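Local coordinates for protein pyrrolysyl-tRNA synthetase (Desulfitobacterium hafniense, PDB 3DSQ) that probably attaches pyrrolysine to its cognate tRNA at the expense of ATP, as a homodimeric class II aminoacyl-tRNA synthetase, at residues Q117-L131 and I152-Q164. Residues are numbered along the deposited sequence; the frame is centred on the assembly and turned at random.
Sequences QVFWLDGKKCLRPML and IFEIGTCYRKESQ. With NA (sodium ion), chain D.
Arg128 reaches across to strand 152-159 and grips the carbonyl of Thr157 side-on, NE lying 2.7 Å and NH2 3.1 Å from Thr157 O, which sits in the guanidinium plane. Its CG stands between the backbone N and the carbonyl carbon (chi1 69°), and the chain runs extended to NE, carrying the guanidinium to Thr157 and Glu154. Arg128 NH1 forms a salt bridge with Glu154 OE1 at 3.2 Å, meeting the carboxylate from above its plane; the two flat groups stand 82° apart. A water accepts from Arg128 NH2 and donates to Glu154 OE1, while Glu154 OE2 is bonded to Thr94. Leu131 CD2 lies over the centre of one guanidinium face. With an alanine here instead of Arg128, Thr157 O would probably lose two donors and the buried Glu154 its salt-bridge partner in this contact.

The backbones join where Tyr159 N donates to Arg128 O (2.9 Å) and Lys161 N to Gln117 O; between these bonds a second water links Phe119 N, Leu127 O and Tyr159 O. Leu127 CD1 sits over the centre of the Tyr159 ring, and Tyr159 OH bonds to Thr96 of the second subunit. Lys161 lays CG over the Phe119 face, a CH-pi contact, whereas Tyr159 CB meets that ring at its edge. Gly156 lies close by, where a CB would clash with Arg128 NH2. The buried charge pair and bridging waters thus fasten the 117-131 segment to a strand of the class II core sheet, at the dimer interface.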
loop_
_atom_site.group_PDB
_atom_site.type_symbol
_atom_site.label_atom_id
_atom_site.label_comp_id
_atom_site.label_asym_id
_atom_site.label_seq_id
_atom_site.Cartn_x
_atom_site.Cartn_y
_atom_site.Cartn_z
ATOM N N GLN B 117 11.790 9.638 15.532
ATOM C CA GLN B 117 11.724 8.368 14.826
ATOM C C GLN B 117 10.882 8.382 13.563
ATOM O O GLN B 117 10.708 7.347 12.921
ATOM C CB GLN B 117 11.225 7.267 15.765
ATOM C CG GLN B 117 12.310 6.757 16.703
ATOM C CD GLN B 117 11.875 5.546 17.497
ATOM O OE1 GLN B 117 11.294 4.605 16.946
ATOM N NE2 GLN B 117 12.166 5.550 18.794
ATOM N N VAL B 118 10.367 9.550 13.195
ATOM C CA VAL B 118 9.548 9.644 11.998
ATOM C C VAL B 118 10.235 10.400 10.877
ATOM O O VAL B 118 11.100 11.253 11.113
ATOM C CB VAL B 118 8.196 10.350 12.276
ATOM C CG1 VAL B 118 7.514 9.726 13.490
ATOM C CG2 VAL B 118 8.412 11.839 12.462
ATOM N N PHE B 119 9.847 10.082 9.651
ATOM C CA PHE B 119 10.388 10.764 8.497
ATOM C C PHE B 119 9.553 12.019 8.274
ATOM O O PHE B 119 8.384 11.935 7.881
ATOM C CB PHE B 119 10.306 9.890 7.245
ATOM C CG PHE B 119 11.233 8.712 7.259
ATOM C CD1 PHE B 119 10.758 7.438 7.557
ATOM C CD2 PHE B 119 12.581 8.870 6.938
ATOM C CE1 PHE B 119 11.610 6.332 7.531
ATOM C CE2 PHE B 119 13.443 7.769 6.908
ATOM C CZ PHE B 119 12.955 6.497 7.204
ATOM N N TRP B 120 10.144 13.182 8.545
ATOM C CA TRP B 120 9.448 14.449 8.343
ATOM C C TRP B 120 9.611 14.912 6.903
ATOM O O TRP B 120 10.617 14.624 6.256
ATOM C CB TRP B 120 9.995 15.538 9.281
ATOM C CG TRP B 120 9.694 15.284 10.721
ATOM C CD1 TRP B 120 10.518 14.706 11.649
ATOM C CD2 TRP B 120 8.461 15.547 11.388
ATOM N NE1 TRP B 120 9.867 14.592 12.854
ATOM C CE2 TRP B 120 8.603 15.101 12.721
ATOM C CE3 TRP B 120 7.242 16.117 10.989
ATOM C CZ2 TRP B 120 7.571 15.207 13.659
ATOM C CZ3 TRP B 120 6.219 16.220 11.924
ATOM C CH2 TRP B 120 6.393 15.766 13.245
ATOM N N LEU B 121 8.604 15.613 6.400
ATOM C CA LEU B 121 8.626 16.143 5.044
ATOM C C LEU B 121 8.883 17.646 5.129
ATOM O O LEU B 121 9.425 18.246 4.214
ATOM C CB LEU B 121 7.291 15.881 4.344
ATOM C CG LEU B 121 6.845 14.411 4.261
ATOM C CD1 LEU B 121 5.756 14.289 3.197
ATOM C CD2 LEU B 121 8.018 13.517 3.902
ATOM N N ASP B 122 8.454 18.243 6.234
ATOM C CA ASP B 122 8.651 19.666 6.500
ATOM C C ASP B 122 8.328 19.876 7.970
ATOM O O ASP B 122 8.227 18.904 8.729
ATOM C CB ASP B 122 7.767 20.558 5.605
ATOM C CG ASP B 122 6.275 20.269 5.746
ATOM O OD1 ASP B 122 5.829 19.826 6.819
ATOM O OD2 ASP B 122 5.536 20.515 4.772
ATOM N N GLY B 123 8.152 21.127 8.377
ATOM C CA GLY B 123 7.873 21.400 9.774
ATOM C C GLY B 123 6.556 20.904 10.344
ATOM O O GLY B 123 6.449 20.733 11.555
ATOM N N LYS B 124 5.565 20.655 9.491
ATOM C CA LYS B 124 4.253 20.227 9.964
ATOM C C LYS B 124 3.754 18.884 9.439
ATOM O O LYS B 124 2.711 18.404 9.876
ATOM C CB LYS B 124 3.217 21.287 9.603
ATOM C CG LYS B 124 3.019 21.425 8.100
ATOM C CD LYS B 124 1.933 22.425 7.752
ATOM C CE LYS B 124 1.640 22.415 6.252
ATOM N NZ LYS B 124 2.839 22.759 5.424
ATOM N N LYS B 125 4.480 18.279 8.506
ATOM C CA LYS B 125 4.040 17.008 7.939
ATOM C C LYS B 125 5.092 15.918 8.040
ATOM O O LYS B 125 6.292 16.194 7.993
ATOM C CB LYS B 125 3.653 17.195 6.468
ATOM C CG LYS B 125 2.620 18.277 6.223
ATOM C CD LYS B 125 2.240 18.346 4.750
ATOM C CE LYS B 125 1.316 19.532 4.460
ATOM N NZ LYS B 125 0.040 19.480 5.238
ATOM N N CYS B 126 4.632 14.679 8.184
ATOM C CA CYS B 126 5.524 13.534 8.272
ATOM C C CYS B 126 4.811 12.267 7.810
ATOM O O CYS B 126 3.591 12.234 7.688
ATOM C CB CYS B 126 6.005 13.331 9.713
ATOM S SG CYS B 126 4.728 12.804 10.896
ATOM N N LEU B 127 5.585 11.225 7.548
ATOM C CA LEU B 127 5.006 9.952 7.147
ATOM C C LEU B 127 4.521 9.257 8.411
ATOM O O LEU B 127 5.242 9.181 9.411
ATOM C CB LEU B 127 6.052 9.085 6.434
ATOM C CG LEU B 127 6.491 9.594 5.060
ATOM C CD1 LEU B 127 7.550 8.687 4.456
ATOM C CD2 LEU B 127 5.267 9.672 4.160
ATOM N N ARG B 128 3.294 8.757 8.372
ATOM C CA ARG B 128 2.727 8.074 9.529
ATOM C C ARG B 128 3.611 6.934 10.020
ATOM O O ARG B 128 4.076 6.117 9.234
ATOM C CB ARG B 128 1.327 7.521 9.197
ATOM C CG ARG B 128 1.310 6.363 8.204
ATOM C CD ARG B 128 -0.119 5.972 7.839
ATOM N NE ARG B 128 -0.166 4.839 6.917
ATOM C CZ ARG B 128 -1.248 4.482 6.228
ATOM N NH1 ARG B 128 -2.381 5.177 6.345
ATOM N NH2 ARG B 128 -1.202 3.417 5.437
ATOM N N PRO B 129 3.888 6.895 11.334
ATOM C CA PRO B 129 4.711 5.836 11.917
ATOM C C PRO B 129 3.787 4.699 12.352
ATOM O O PRO B 129 4.236 3.597 12.624
ATOM C CB PRO B 129 5.362 6.523 13.115
ATOM C CG PRO B 129 4.276 7.402 13.591
ATOM C CD PRO B 129 3.727 8.007 12.293
ATOM N N MET B 130 2.493 4.996 12.446
ATOM C CA MET B 130 1.508 3.997 12.839
ATOM C C MET B 130 0.146 4.417 12.302
ATOM O O MET B 130 -0.016 5.533 11.817
ATOM C CB MET B 130 1.455 3.838 14.368
ATOM C CG MET B 130 0.668 4.903 15.107
ATOM S SD MET B 130 1.585 6.433 15.424
ATOM C CE MET B 130 2.112 6.134 17.102
ATOM N N LEU B 131 -0.831 3.521 12.394
ATOM C CA LEU B 131 -2.170 3.787 11.882
ATOM C C LEU B 131 -3.122 4.404 12.897
ATOM O O LEU B 131 -4.141 4.972 12.524
ATOM C CB LEU B 131 -2.783 2.479 11.359
ATOM C CG LEU B 131 -2.062 1.780 10.209
ATOM C CD1 LEU B 131 -2.752 0.447 9.930
ATOM C CD2 LEU B 131 -2.074 2.675 8.961
ATOM N N ILE B 152 -13.629 -1.292 12.808
ATOM C CA ILE B 152 -12.843 -0.713 11.727
ATOM C C ILE B 152 -11.395 -1.222 11.700
ATOM O O ILE B 152 -10.811 -1.503 12.742
ATOM C CB ILE B 152 -12.833 0.825 11.878
ATOM C CG1 ILE B 152 -14.229 1.376 11.595
ATOM C CG2 ILE B 152 -11.786 1.444 10.981
ATOM C CD1 ILE B 152 -14.638 1.323 10.159
ATOM N N PHE B 153 -10.819 -1.345 10.509
ATOM C CA PHE B 153 -9.430 -1.773 10.399
ATOM C C PHE B 153 -8.797 -1.227 9.138
ATOM O O PHE B 153 -9.497 -0.838 8.209
ATOM C CB PHE B 153 -9.296 -3.303 10.401
ATOM C CG PHE B 153 -9.641 -3.955 9.090
ATOM C CD1 PHE B 153 -10.963 -4.179 8.733
ATOM C CD2 PHE B 153 -8.629 -4.386 8.228
ATOM C CE1 PHE B 153 -11.278 -4.827 7.539
ATOM C CE2 PHE B 153 -8.930 -5.033 7.033
ATOM C CZ PHE B 153 -10.256 -5.255 6.687
ATOM N N GLU B 154 -7.467 -1.171 9.136
ATOM C CA GLU B 154 -6.708 -0.716 7.978
ATOM C C GLU B 154 -5.425 -1.528 7.882
ATOM O O GLU B 154 -4.832 -1.911 8.885
ATOM C CB GLU B 154 -6.370 0.794 8.057
ATOM C CG GLU B 154 -5.590 1.306 6.809
ATOM C CD GLU B 154 -5.432 2.837 6.733
ATOM O OE1 GLU B 154 -4.867 3.330 5.726
ATOM O OE2 GLU B 154 -5.872 3.544 7.662
ATOM N N ILE B 155 -5.024 -1.815 6.656
ATOM C CA ILE B 155 -3.802 -2.555 6.382
ATOM C C ILE B 155 -3.026 -1.567 5.525
ATOM O O ILE B 155 -3.495 -1.184 4.464
ATOM C CB ILE B 155 -4.068 -3.809 5.530
ATOM C CG1 ILE B 155 -4.942 -4.807 6.306
ATOM C CG2 ILE B 155 -2.738 -4.439 5.129
ATOM C CD1 ILE B 155 -5.232 -6.110 5.540
ATOM N N GLY B 156 -1.860 -1.128 5.976
ATOM C CA GLY B 156 -1.144 -0.173 5.158
ATOM C C GLY B 156 0.252 0.194 5.606
ATOM O O GLY B 156 0.642 0.010 6.754
ATOM N N THR B 157 0.991 0.752 4.667
ATOM C CA THR B 157 2.367 1.136 4.883
ATOM C C THR B 157 2.542 2.197 5.958
ATOM O O THR B 157 1.819 3.185 5.989
ATOM C CB THR B 157 2.983 1.643 3.568
ATOM O OG1 THR B 157 2.754 0.663 2.545
ATOM C CG2 THR B 157 4.497 1.867 3.720
ATOM N N CYS B 158 3.494 1.934 6.847
ATOM C CA CYS B 158 3.868 2.836 7.923
ATOM C C CYS B 158 5.378 2.964 7.796
ATOM O O CYS B 158 6.021 2.125 7.165
ATOM C CB CYS B 158 3.462 2.282 9.296
ATOM S SG CYS B 158 1.672 2.425 9.601
ATOM N N TYR B 159 5.932 4.020 8.381
ATOM C CA TYR B 159 7.350 4.291 8.261
ATOM C C TYR B 159 8.008 4.742 9.561
ATOM O O TYR B 159 7.457 5.555 10.300
ATOM C CB TYR B 159 7.575 5.397 7.231
ATOM C CG TYR B 159 6.874 5.220 5.907
ATOM C CD1 TYR B 159 5.490 5.397 5.790
ATOM C CD2 TYR B 159 7.604 4.928 4.753
ATOM C CE1 TYR B 159 4.856 5.291 4.552
ATOM C CE2 TYR B 159 6.982 4.819 3.516
ATOM C CZ TYR B 159 5.615 5.005 3.417
ATOM O OH TYR B 159 5.024 4.964 2.176
ATOM N N ARG B 160 9.203 4.226 9.812
ATOM C CA ARG B 160 9.973 4.587 11.001
ATOM C C ARG B 160 11.448 4.610 10.629
ATOM O O ARG B 160 11.926 3.722 9.921
ATOM C CB ARG B 160 9.742 3.575 12.124
ATOM C CG ARG B 160 8.381 3.676 12.791
ATOM C CD ARG B 160 8.171 2.536 13.785
ATOM N NE ARG B 160 6.900 2.636 14.502
ATOM C CZ ARG B 160 6.658 3.496 15.489
ATOM N NH1 ARG B 160 7.605 4.340 15.886
ATOM N NH2 ARG B 160 5.470 3.511 16.083
ATOM N N LYS B 161 12.163 5.636 11.086
ATOM C CA LYS B 161 13.591 5.754 10.793
ATOM C C LYS B 161 14.361 4.695 11.569
ATOM O O LYS B 161 15.467 4.313 11.188
ATOM C CB LYS B 161 14.099 7.157 11.135
ATOM C CG LYS B 161 13.402 8.247 10.340
ATOM C CD LYS B 161 14.219 9.534 10.255
ATOM C CE LYS B 161 14.354 10.227 11.601
ATOM N NZ LYS B 161 15.045 11.548 11.461
ATOM N N GLU B 162 13.773 4.232 12.666
ATOM C CA GLU B 162 14.379 3.176 13.456
ATOM C C GLU B 162 13.353 2.460 14.321
ATOM O O GLU B 162 12.251 2.960 14.533
ATOM C CB GLU B 162 15.521 3.698 14.324
ATOM C CG GLU B 162 16.393 2.546 14.817
ATOM C CD GLU B 162 16.655 1.514 13.712
ATOM O OE1 GLU B 162 16.564 0.294 13.988
ATOM O OE2 GLU B 162 16.953 1.926 12.566
ATOM N N SER B 163 13.713 1.280 14.811
ATOM C CA SER B 163 12.797 0.503 15.636
ATOM C C SER B 163 13.529 -0.426 16.592
ATOM O O SER B 163 14.763 -0.433 16.662
ATOM C CB SER B 163 11.881 -0.339 14.747
ATOM O OG SER B 163 12.638 -1.282 14.008
ATOM N N GLN B 164 12.743 -1.212 17.323
ATOM C CA GLN B 164 13.275 -2.180 18.270
ATOM C C GLN B 164 13.680 -3.416 17.472
ATOM O O GLN B 164 13.783 -3.361 16.248
ATOM C CB GLN B 164 12.202 -2.550 19.297
ATOM C CG GLN B 164 11.583 -1.348 20.001
ATOM C CD GLN B 164 10.430 -1.727 20.915
ATOM O OE1 GLN B 164 9.450 -2.343 20.480
ATOM N NE2 GLN B 164 10.540 -1.361 22.189
HETATM NA NA NA D . 12.075 -4.211 13.991
HETATM O O HOH W 1 7.777 8.240 9.621
HETATM O O HOH W 2 -3.361 2.080 4.095
#